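Reducing end xylose-releasing exo-oligoxylanase (Bacillus halodurans, PDB 1WU4) hydrolyses xylo-oligosaccharides of three or more units, releasing xylose from the reducing end with inversion of anomeric configuration. Local coordinates at residues F88-N93 with P151-Q157; W94-M99 with F110-P116; I324-A328 with N343-F347. The protein carries 1 engineered substitution. One frame throughout, in Å; residues are numbered along the deposited sequence.

Followed from the N terminus, the chain enters helix 85-99, which supplies the first half of two contacts in succession. Contact 2 closes first: the chain leaves the helix, runs through ten residues without helix or strand, and returns as 110-116 beside the turns 94-99. Contact 1 closes later, after helix 127-144, when 151-157 reaches the earlier turns 88-93; contact 2 is thus nested inside its loop. The two touch where W92 meets F110 and P151 meets M96. Contact 3 follows in series on the opposite side of the chain's centre, about 33 Å from contact 1 between centres, pairing helices 320-329 and 340-348 across a short connection.

Contact 1: F88-N93 with P151-Q157; sequences FDRIWN and PFNYSEQ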
loop_
_atom_site.group_PDB
_atom_site.type_symbol
_atom_site.label_atom_id
_atom_site.label_comp_id
_atom_site.label_asym_id
_atom_site.label_seq_id
_atom_site.Cartn_x
_atom_site.Cartn_y
_atom_site.Cartn_z
ATOM N N PHE A 88 16.169 4.963 -3.231
ATOM C CA PHE A 88 15.243 4.475 -4.246
ATOM C C PHE A 88 15.965 3.573 -5.242
ATOM O O PHE A 88 15.533 2.452 -5.509
ATOM C CB PHE A 88 14.626 5.657 -4.998
ATOM C CG PHE A 88 13.548 5.267 -5.971
ATOM C CD1 PHE A 88 12.204 5.389 -5.623
ATOM C CD2 PHE A 88 13.871 4.784 -7.235
ATOM C CE1 PHE A 88 11.198 5.038 -6.522
ATOM C CE2 PHE A 88 12.871 4.428 -8.142
ATOM C CZ PHE A 88 11.530 4.557 -7.783
ATOM N N ASP A 89 17.068 4.077 -5.791
ATOM C CA ASP A 89 17.848 3.334 -6.776
ATOM C C ASP A 89 18.462 2.050 -6.227
ATOM O O ASP A 89 18.529 1.045 -6.930
ATOM C CB ASP A 89 18.940 4.234 -7.363
ATOM C CG ASP A 89 18.382 5.280 -8.310
ATOM O OD1 ASP A 89 19.140 6.186 -8.721
ATOM O OD2 ASP A 89 17.180 5.194 -8.652
ATOM N N ARG A 90 18.914 2.080 -4.977
ATOM C CA ARG A 90 19.492 0.888 -4.371
ATOM C C ARG A 90 18.440 -0.221 -4.302
ATOM O O ARG A 90 18.716 -1.377 -4.627
ATOM C CB ARG A 90 20.012 1.198 -2.964
ATOM C CG ARG A 90 21.384 1.870 -2.924
ATOM C CD ARG A 90 21.737 2.275 -1.498
ATOM N NE ARG A 90 23.069 2.866 -1.379
ATOM C CZ ARG A 90 24.199 2.168 -1.306
ATOM N NH1 ARG A 90 24.171 0.842 -1.337
ATOM N NH2 ARG A 90 25.360 2.800 -1.191
ATOM N N ILE A 91 17.228 0.140 -3.889
ATOM C CA ILE A 91 16.138 -0.824 -3.772
ATOM C C ILE A 91 15.664 -1.324 -5.138
ATOM O O ILE A 91 15.492 -2.527 -5.344
ATOM C CB ILE A 91 14.934 -0.202 -3.021
ATOM C CG1 ILE A 91 15.337 0.137 -1.582
ATOM C CG2 ILE A 91 13.754 -1.166 -3.032
ATOM C CD1 ILE A 91 14.286 0.925 -0.818
ATOM N N TRP A 92 15.452 -0.400 -6.069
ATOM C CA TRP A 92 14.993 -0.763 -7.405
ATOM C C TRP A 92 16.033 -1.638 -8.108
ATOM O O TRP A 92 15.688 -2.585 -8.812
ATOM C CB TRP A 92 14.719 0.510 -8.212
ATOM C CG TRP A 92 14.273 0.286 -9.628
ATOM C CD1 TRP A 92 14.770 0.904 -10.739
ATOM C CD2 TRP A 92 13.225 -0.584 -10.089
ATOM N NE1 TRP A 92 14.100 0.478 -11.859
ATOM C CE2 TRP A 92 13.146 -0.433 -11.491
ATOM C CE3 TRP A 92 12.343 -1.471 -9.455
ATOM C CZ2 TRP A 92 12.224 -1.138 -12.274
ATOM C CZ3 TRP A 92 11.423 -2.173 -10.236
ATOM C CH2 TRP A 92 11.374 -1.999 -11.632
ATOM N N ASN A 93 17.310 -1.328 -7.903
ATOM C CA ASN A 93 18.377 -2.106 -8.516
ATOM C C ASN A 93 18.346 -3.546 -7.993
ATOM O O ASN A 93 18.454 -4.497 -8.769
ATOM C CB ASN A 93 19.734 -1.455 -8.225
ATOM C CG ASN A 93 20.861 -2.076 -9.027
ATOM O OD1 ASN A 93 20.708 -2.368 -10.214
ATOM N ND2 ASN A 93 22.009 -2.267 -8.384
ATOM N N PRO A 151 18.188 -0.191 -15.284
ATOM C CA PRO A 151 16.735 0.015 -15.299
ATOM C C PRO A 151 16.284 1.344 -14.696
ATOM O O PRO A 151 15.153 1.461 -14.223
ATOM C CB PRO A 151 16.234 -1.160 -14.481
ATOM C CG PRO A 151 17.263 -1.216 -13.389
ATOM C CD PRO A 151 18.576 -1.046 -14.145
ATOM N N PHE A 152 17.149 2.347 -14.726
ATOM C CA PHE A 152 16.811 3.632 -14.137
ATOM C C PHE A 152 16.016 4.577 -15.033
ATOM O O PHE A 152 15.854 5.756 -14.717
ATOM C CB PHE A 152 18.088 4.284 -13.608
ATOM C CG PHE A 152 18.804 3.434 -12.598
ATOM C CD1 PHE A 152 18.249 3.207 -11.341
ATOM C CD2 PHE A 152 20.000 2.804 -12.923
ATOM C CE1 PHE A 152 18.873 2.363 -10.427
ATOM C CE2 PHE A 152 20.633 1.956 -12.015
ATOM C CZ PHE A 152 20.068 1.734 -10.765
ATOM N N ASN A 153 15.516 4.048 -16.148
ATOM C CA ASN A 153 14.675 4.823 -17.056
ATOM C C ASN A 153 13.268 4.577 -16.505
ATOM O O ASN A 153 12.440 3.881 -17.099
ATOM C CB ASN A 153 14.837 4.321 -18.503
ATOM C CG ASN A 153 14.691 2.814 -18.636
ATOM O OD1 ASN A 153 15.088 2.050 -17.755
ATOM N ND2 ASN A 153 14.139 2.378 -19.764
ATOM N N TYR A 154 13.041 5.171 -15.335
ATOM C CA TYR A 154 11.810 5.033 -14.555
ATOM C C TYR A 154 10.460 4.972 -15.261
ATOM O O TYR A 154 9.745 3.978 -15.129
ATOM C CB TYR A 154 11.741 6.135 -13.494
ATOM C CG TYR A 154 13.005 6.329 -12.687
ATOM C CD1 TYR A 154 13.556 5.288 -11.935
ATOM C CD2 TYR A 154 13.641 7.567 -12.663
ATOM C CE1 TYR A 154 14.717 5.484 -11.175
ATOM C CE2 TYR A 154 14.794 7.774 -11.913
ATOM C CZ TYR A 154 15.326 6.733 -11.172
ATOM O OH TYR A 154 16.463 6.953 -10.426
ATOM N N SER A 155 10.098 6.023 -15.990
ATOM C CA SER A 155 8.793 6.042 -16.648
ATOM C C SER A 155 8.596 4.918 -17.659
ATOM O O SER A 155 7.488 4.397 -17.795
ATOM C CB SER A 155 8.538 7.399 -17.315
ATOM O OG SER A 155 9.332 7.571 -18.473
ATOM N N GLU A 156 9.657 4.541 -18.370
ATOM C CA GLU A 156 9.548 3.458 -19.342
ATOM C C GLU A 156 9.326 2.139 -18.610
ATOM O O GLU A 156 8.578 1.276 -19.070
ATOM C CB GLU A 156 10.814 3.352 -20.194
ATOM C CG GLU A 156 11.111 4.574 -21.034
ATOM C CD GLU A 156 12.249 4.329 -21.995
ATOM O OE1 GLU A 156 12.011 3.681 -23.034
ATOM O OE2 GLU A 156 13.379 4.770 -21.702
ATOM N N GLN A 157 9.990 1.985 -17.468
ATOM C CA GLN A 157 9.850 0.776 -16.669
ATOM C C GLN A 157 8.412 0.666 -16.163
ATOM O O GLN A 157 7.811 -0.407 -16.201
ATOM C CB GLN A 157 10.814 0.815 -15.479
ATOM C CG GLN A 157 12.297 0.744 -15.843
ATOM C CD GLN A 157 12.684 -0.572 -16.493
ATOM O OE1 GLN A 157 12.124 -1.622 -16.180
ATOM N NE2 GLN A 157 13.664 -0.524 -17.391
#
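The indole of W92 receives its partners from 151-157 at the edge: the carbonyl oxygen of P151 lies in the ring plane, and Q157 brings OE1 to the rim at CZ2. Y154 is bordered differently. The carbonyl oxygen of F152 sits over the centre of one face of its ring, while D89 OD2 lies in plane at the edge. The F152 ring has P151 CD over one face, toward the rim, and D89 O in plane at its edge. F88 turns its own edge toward the face of Y154 in an offset edge-to-face pair, with centroids 5.5 Å apart and planes at 89°; the closest carbons are F88 CE2 and Y154 CE1, at 3.7 Å.

Two polar bonds fix these rings. Y154 OH donates to the syn lone pair of D89 OD2 at 2.6 Å, with carboxylate and ring nearly coplanar. K85 gives the carboxylate a second partner through a salt bridge to OD1 and also bonds the phenol oxygen, and the lysine probably stabilises the negative charge on D89. W92 NE1 reaches P151 O at 2.8 Å, arriving from above the carbonyl plane. With CG anti to the backbone N (chi1 178°), the indole extends from the helix to this oxygen.

The family 8 enzymes are built as an (alpha/alpha)6 barrel, and here helix 85-99 meets the loop that leads into helix 154-167. Helix 127-144 adds to the packing, with A140 against both F88 and Y154 and L137 against W92.

F152 lies against D89 and N93. Its CE1 lies 3.6 Å from D89 CB, and its CZ lies 4.1 Å from N93 CB. N93 ND2 bonds to the carbonyl oxygen of D55. Within 151-157, Q157 NE2 donates to N153 OD1 at 3.0 Å.

Contact 2: W94-M99 with F110-P116; sequences WTMKNM and FAWSCQP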
loop_
_atom_site.group_PDB
_atom_site.type_symbol
_atom_site.label_atom_id
_atom_site.label_comp_id
_atom_site.label_asym_id
_atom_site.label_seq_id
_atom_site.Cartn_x
_atom_site.Cartn_y
_atom_site.Cartn_z
ATOM N N TRP A 94 18.185 -3.705 -6.682
ATOM C CA TRP A 94 18.129 -5.034 -6.075
ATOM C C TRP A 94 16.919 -5.782 -6.628
ATOM O O TRP A 94 16.991 -6.969 -6.945
ATOM C CB TRP A 94 17.995 -4.916 -4.553
ATOM C CG TRP A 94 18.400 -6.146 -3.776
ATOM C CD1 TRP A 94 19.608 -6.369 -3.173
ATOM C CD2 TRP A 94 17.590 -7.294 -3.477
ATOM N NE1 TRP A 94 19.597 -7.573 -2.514
ATOM C CE2 TRP A 94 18.373 -8.164 -2.683
ATOM C CE3 TRP A 94 16.277 -7.673 -3.801
ATOM C CZ2 TRP A 94 17.889 -9.387 -2.206
ATOM C CZ3 TRP A 94 15.795 -8.893 -3.325
ATOM C CH2 TRP A 94 16.603 -9.734 -2.535
ATOM N N THR A 95 15.802 -5.067 -6.731
ATOM C CA THR A 95 14.557 -5.629 -7.235
ATOM C C THR A 95 14.703 -6.174 -8.654
ATOM O O THR A 95 14.308 -7.306 -8.938
ATOM C CB THR A 95 13.444 -4.563 -7.213
ATOM O OG1 THR A 95 13.243 -4.115 -5.868
ATOM C CG2 THR A 95 12.141 -5.134 -7.752
ATOM N N MET A 96 15.261 -5.365 -9.545
ATOM C CA MET A 96 15.443 -5.788 -10.927
ATOM C C MET A 96 16.466 -6.909 -11.066
ATOM O O MET A 96 16.314 -7.799 -11.900
ATOM C CB MET A 96 15.866 -4.597 -11.789
ATOM C CG MET A 96 14.714 -3.692 -12.203
ATOM S SD MET A 96 13.454 -4.593 -13.133
ATOM C CE MET A 96 14.426 -5.228 -14.480
ATOM N N LYS A 97 17.498 -6.870 -10.238
ATOM C CA LYS A 97 18.548 -7.874 -10.291
ATOM C C LYS A 97 18.125 -9.243 -9.761
ATOM O O LYS A 97 18.409 -10.271 -10.379
ATOM C CB LYS A 97 19.760 -7.376 -9.501
ATOM C CG LYS A 97 20.978 -8.280 -9.567
ATOM C CD LYS A 97 22.095 -7.756 -8.672
ATOM C CE LYS A 97 22.468 -6.318 -9.016
ATOM N NZ LYS A 97 22.931 -6.167 -10.425
ATOM N N ASN A 98 17.424 -9.258 -8.633
ATOM C CA ASN A 98 17.030 -10.509 -7.994
ATOM C C ASN A 98 15.569 -10.942 -8.061
ATOM O O ASN A 98 15.276 -12.130 -7.936
ATOM C CB ASN A 98 17.441 -10.466 -6.520
ATOM C CG ASN A 98 18.917 -10.189 -6.333
ATOM O OD1 ASN A 98 19.302 -9.282 -5.594
ATOM N ND2 ASN A 98 19.753 -10.975 -6.996
ATOM N N MET A 99 14.652 -10.001 -8.253
ATOM C CA MET A 99 13.240 -10.351 -8.260
ATOM C C MET A 99 12.567 -10.418 -9.626
ATOM O O MET A 99 11.667 -11.231 -9.828
ATOM C CB MET A 99 12.480 -9.385 -7.342
ATOM C CG MET A 99 13.155 -9.207 -5.983
ATOM S SD MET A 99 12.265 -8.139 -4.828
ATOM C CE MET A 99 11.484 -9.364 -3.788
ATOM N N PHE A 110 7.477 -9.752 -10.874
ATOM C CA PHE A 110 8.527 -9.863 -9.864
ATOM C C PHE A 110 8.241 -10.951 -8.832
ATOM O O PHE A 110 7.154 -10.999 -8.257
ATOM C CB PHE A 110 8.689 -8.512 -9.160
ATOM C CG PHE A 110 9.104 -7.396 -10.080
ATOM C CD1 PHE A 110 10.445 -7.044 -10.206
ATOM C CD2 PHE A 110 8.160 -6.722 -10.851
ATOM C CE1 PHE A 110 10.842 -6.039 -11.087
ATOM C CE2 PHE A 110 8.548 -5.718 -11.736
ATOM C CZ PHE A 110 9.892 -5.376 -11.853
ATOM N N ALA A 111 9.218 -11.827 -8.603
ATOM C CA ALA A 111 9.067 -12.904 -7.625
ATOM C C ALA A 111 8.704 -12.239 -6.301
ATOM O O ALA A 111 9.419 -11.356 -5.831
ATOM C CB ALA A 111 10.370 -13.683 -7.496
ATOM N N TRP A 112 7.606 -12.672 -5.688
ATOM C CA TRP A 112 7.137 -12.029 -4.465
ATOM C C TRP A 112 8.023 -12.126 -3.232
ATOM O O TRP A 112 8.028 -11.213 -2.399
ATOM C CB TRP A 112 5.722 -12.515 -4.111
ATOM C CG TRP A 112 5.664 -13.795 -3.336
ATOM C CD1 TRP A 112 5.715 -15.065 -3.832
ATOM C CD2 TRP A 112 5.537 -13.923 -1.916
ATOM N NE1 TRP A 112 5.624 -15.979 -2.807
ATOM C CE2 TRP A 112 5.515 -15.303 -1.619
ATOM C CE3 TRP A 112 5.440 -13.001 -0.864
ATOM C CZ2 TRP A 112 5.398 -15.786 -0.310
ATOM C CZ3 TRP A 112 5.325 -13.482 0.438
ATOM C CH2 TRP A 112 5.305 -14.863 0.701
ATOM N N SER A 113 8.770 -13.219 -3.116
ATOM C CA SER A 113 9.639 -13.429 -1.964
ATOM C C SER A 113 11.011 -13.955 -2.353
ATOM O O SER A 113 11.122 -14.932 -3.091
ATOM C CB SER A 113 8.982 -14.412 -0.990
ATOM O OG SER A 113 9.873 -14.774 0.051
ATOM N N CYS A 114 12.046 -13.289 -1.854
ATOM C CA CYS A 114 13.427 -13.681 -2.108
ATOM C C CYS A 114 14.178 -13.745 -0.791
ATOM O O CYS A 114 13.786 -13.118 0.191
ATOM C CB CYS A 114 14.132 -12.662 -3.001
ATOM S SG CYS A 114 13.655 -12.682 -4.729
ATOM N N GLN A 115 15.263 -14.510 -0.774
ATOM C CA GLN A 115 16.090 -14.600 0.417
ATOM C C GLN A 115 16.983 -13.366 0.388
ATOM O O GLN A 115 17.129 -12.720 -0.651
ATOM C CB GLN A 115 16.945 -15.869 0.384
ATOM C CG GLN A 115 16.168 -17.146 0.652
ATOM C CD GLN A 115 15.470 -17.128 2.000
ATOM O OE1 GLN A 115 14.475 -16.426 2.191
ATOM N NE2 GLN A 115 15.995 -17.898 2.947
ATOM N N PRO A 116 17.582 -13.007 1.533
ATOM C CA PRO A 116 18.452 -11.830 1.559
ATOM C C PRO A 116 19.598 -11.876 0.546
ATOM O O PRO A 116 20.090 -10.832 0.125
ATOM C CB PRO A 116 18.944 -11.804 3.001
ATOM C CG PRO A 116 17.763 -12.340 3.753
ATOM C CD PRO A 116 17.344 -13.516 2.894
HETATM O O HOH W 1 21.740 -9.072 -1.287
#
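Near the probable catalytic centre of this (alpha/alpha)6-barrel enzyme, the chain 110-116 passes the C-terminal turns of helix 85-99. It carries W112, whose side chain lies about 7 Å from that of E70, probably the proton donor. Strand 113-114 pairs antiparallel with strand 67-68, so the contact joins the helix to a small sheet beside that centre.

The main-chain tie is a hydrogen bond from A111 N to M99 O, 2.8 Å long and nearly straight at 167°. M99 itself lies in a wider pi-type turn at 95-99.

Around it, F110 packs against the helix. The T95 and F110 side chains cross at about a right angle, with T95 CG2 3.5 Å from F110 CD1, because the methyl lies anti to the backbone N while OG1 turns back to the carbonyl oxygen of I91. M96, bent at chi2 and chi3, sets SD at the ring edge in a Met-aromatic contact, 3.6 Å from F110 CE1. M99 CG packs on C114 SG at 3.7 Å, and beyond the bend at chi3 M99 CE approaches A111 O.

W94 meets the far end of the segment with its rim, CH2 lying 3.9 Å from C114 CB and 3.6 Å from Q115 O. One face of the indole is covered by N98 OD1, over its centre. In the ring plane, NE1 donates to a water at 2.9 Å, and that water donates in turn to P116 O.

Contact 3: I324-A328 with N343-F347; sequences IATNA and NVDLF
Apolar contacts carry most of this interface, and they centre on F347 and the alanines beside it. A328 CB rests 3.6 Å from F347 CB, while A325 CB meets the ring atom F347 CE1 at 3.7 Å. A325 also offers its CA to the ring in an off-centre CH-pi contact, 4.3 Å from the F347 centroid. A chi1 of 177° carries the F347 ring over to A325. I324 uses its CG2 branch, which lies 3.7 Å from F347 CA and 4.0 Å from L346 CG; the side chains of I324 and L346 cross at about a right angle.

Helices 320-329 and 340-348 run roughly antiparallel here, the axes of the short segments approaching to 8.4 Å with 145° between their N-to-C directions. The small side chains of A325 and A328 are consistent with this separation within the alpha-helical barrel of family 8. Helix 358-372 covers F347 further, with Y365 meeting it edge-to-face and A368 and L372 beside it. Replacing F347 by an alanine removes the ring, which would probably open a gap beside A325 and A328 and leave Y365 without its aromatic partner.

Polar contact across the helices is through water. One molecule donates to I324 O and to N343 OD1, at 2.8 Å from the latter, while N343 ND2 bonds to the carbonyl oxygen of Y339. The same OD1 lies against N327 CB at 3.4 Å.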
loop_
_atom_site.group_PDB
_atom_site.type_symbol
_atom_site.label_atom_id
_atom_site.label_comp_id
_atom_site.label_asym_id
_atom_site.label_seq_id
_atom_site.Cartn_x
_atom_site.Cartn_y
_atom_site.Cartn_z
ATOM N N ILE A 324 -3.569 0.221 14.292
ATOM C CA ILE A 324 -3.720 1.572 14.831
ATOM C C ILE A 324 -3.344 2.605 13.769
ATOM O O ILE A 324 -4.069 3.576 13.544
ATOM C CB ILE A 324 -2.819 1.779 16.076
ATOM C CG1 ILE A 324 -3.353 0.955 17.247
ATOM C CG2 ILE A 324 -2.738 3.263 16.435
ATOM C CD1 ILE A 324 -2.457 0.989 18.475
ATOM N N ALA A 325 -2.208 2.392 13.113
ATOM C CA ALA A 325 -1.741 3.312 12.084
ATOM C C ALA A 325 -2.724 3.452 10.927
ATOM O O ALA A 325 -2.998 4.563 10.473
ATOM C CB ALA A 325 -0.383 2.859 11.556
ATOM N N THR A 326 -3.255 2.331 10.448
ATOM C CA THR A 326 -4.186 2.392 9.328
ATOM C C THR A 326 -5.509 3.044 9.708
ATOM O O THR A 326 -6.065 3.808 8.921
ATOM C CB THR A 326 -4.451 0.998 8.716
ATOM O OG1 THR A 326 -5.010 0.127 9.707
ATOM C CG2 THR A 326 -3.154 0.400 8.174
ATOM N N ASN A 327 -6.008 2.759 10.909
ATOM C CA ASN A 327 -7.263 3.369 11.337
ATOM C C ASN A 327 -7.089 4.880 11.453
ATOM O O ASN A 327 -8.002 5.645 11.141
ATOM C CB ASN A 327 -7.727 2.792 12.677
ATOM C CG ASN A 327 -8.355 1.421 12.534
ATOM O OD1 ASN A 327 -8.694 0.990 11.427
ATOM N ND2 ASN A 327 -8.533 0.732 13.656
ATOM N N ALA A 328 -5.913 5.310 11.903
ATOM C CA ALA A 328 -5.635 6.735 12.033
ATOM C C ALA A 328 -5.536 7.379 10.649
ATOM O O ALA A 328 -6.072 8.461 10.421
ATOM C CB ALA A 328 -4.341 6.950 12.813
ATOM N N ASN A 343 -8.491 8.617 17.070
ATOM C CA ASN A 343 -7.614 7.699 16.354
ATOM C C ASN A 343 -6.259 8.318 16.058
ATOM O O ASN A 343 -5.227 7.662 16.211
ATOM C CB ASN A 343 -8.287 7.228 15.067
ATOM C CG ASN A 343 -9.161 6.017 15.291
ATOM O OD1 ASN A 343 -8.706 4.881 15.168
ATOM N ND2 ASN A 343 -10.421 6.252 15.646
ATOM N N VAL A 344 -6.251 9.579 15.638
ATOM C CA VAL A 344 -4.993 10.255 15.353
ATOM C C VAL A 344 -4.191 10.384 16.651
ATOM O O VAL A 344 -2.974 10.193 16.652
ATOM C CB VAL A 344 -5.238 11.647 14.718
ATOM C CG1 VAL A 344 -3.933 12.434 14.632
ATOM C CG2 VAL A 344 -5.830 11.472 13.323
ATOM N N ASP A 345 -4.867 10.685 17.758
ATOM C CA ASP A 345 -4.175 10.806 19.040
ATOM C C ASP A 345 -3.608 9.459 19.478
ATOM O O ASP A 345 -2.489 9.382 19.990
ATOM C CB ASP A 345 -5.111 11.327 20.138
ATOM C CG ASP A 345 -5.449 12.797 19.978
ATOM O OD1 ASP A 345 -4.673 13.534 19.337
ATOM O OD2 ASP A 345 -6.495 13.221 20.514
ATOM N N LEU A 346 -4.379 8.393 19.280
ATOM C CA LEU A 346 -3.925 7.061 19.661
ATOM C C LEU A 346 -2.638 6.733 18.914
ATOM O O LEU A 346 -1.672 6.248 19.499
ATOM C CB LEU A 346 -4.996 6.013 19.337
ATOM C CG LEU A 346 -4.638 4.558 19.663
ATOM C CD1 LEU A 346 -4.351 4.418 21.153
ATOM C CD2 LEU A 346 -5.778 3.638 19.247
ATOM N N PHE A 347 -2.635 7.007 17.614
ATOM C CA PHE A 347 -1.473 6.749 16.773
ATOM C C PHE A 347 -0.272 7.568 17.248
ATOM O O PHE A 347 0.841 7.046 17.358
ATOM C CB PHE A 347 -1.821 7.077 15.315
ATOM C CG PHE A 347 -0.674 6.923 14.352
ATOM C CD1 PHE A 347 0.134 5.788 14.371
ATOM C CD2 PHE A 347 -0.425 7.904 13.398
ATOM C CE1 PHE A 347 1.174 5.634 13.447
ATOM C CE2 PHE A 347 0.609 7.760 12.469
ATOM C CZ PHE A 347 1.409 6.621 12.496
HETATM O O HOH W 2 -6.097 4.011 15.580
#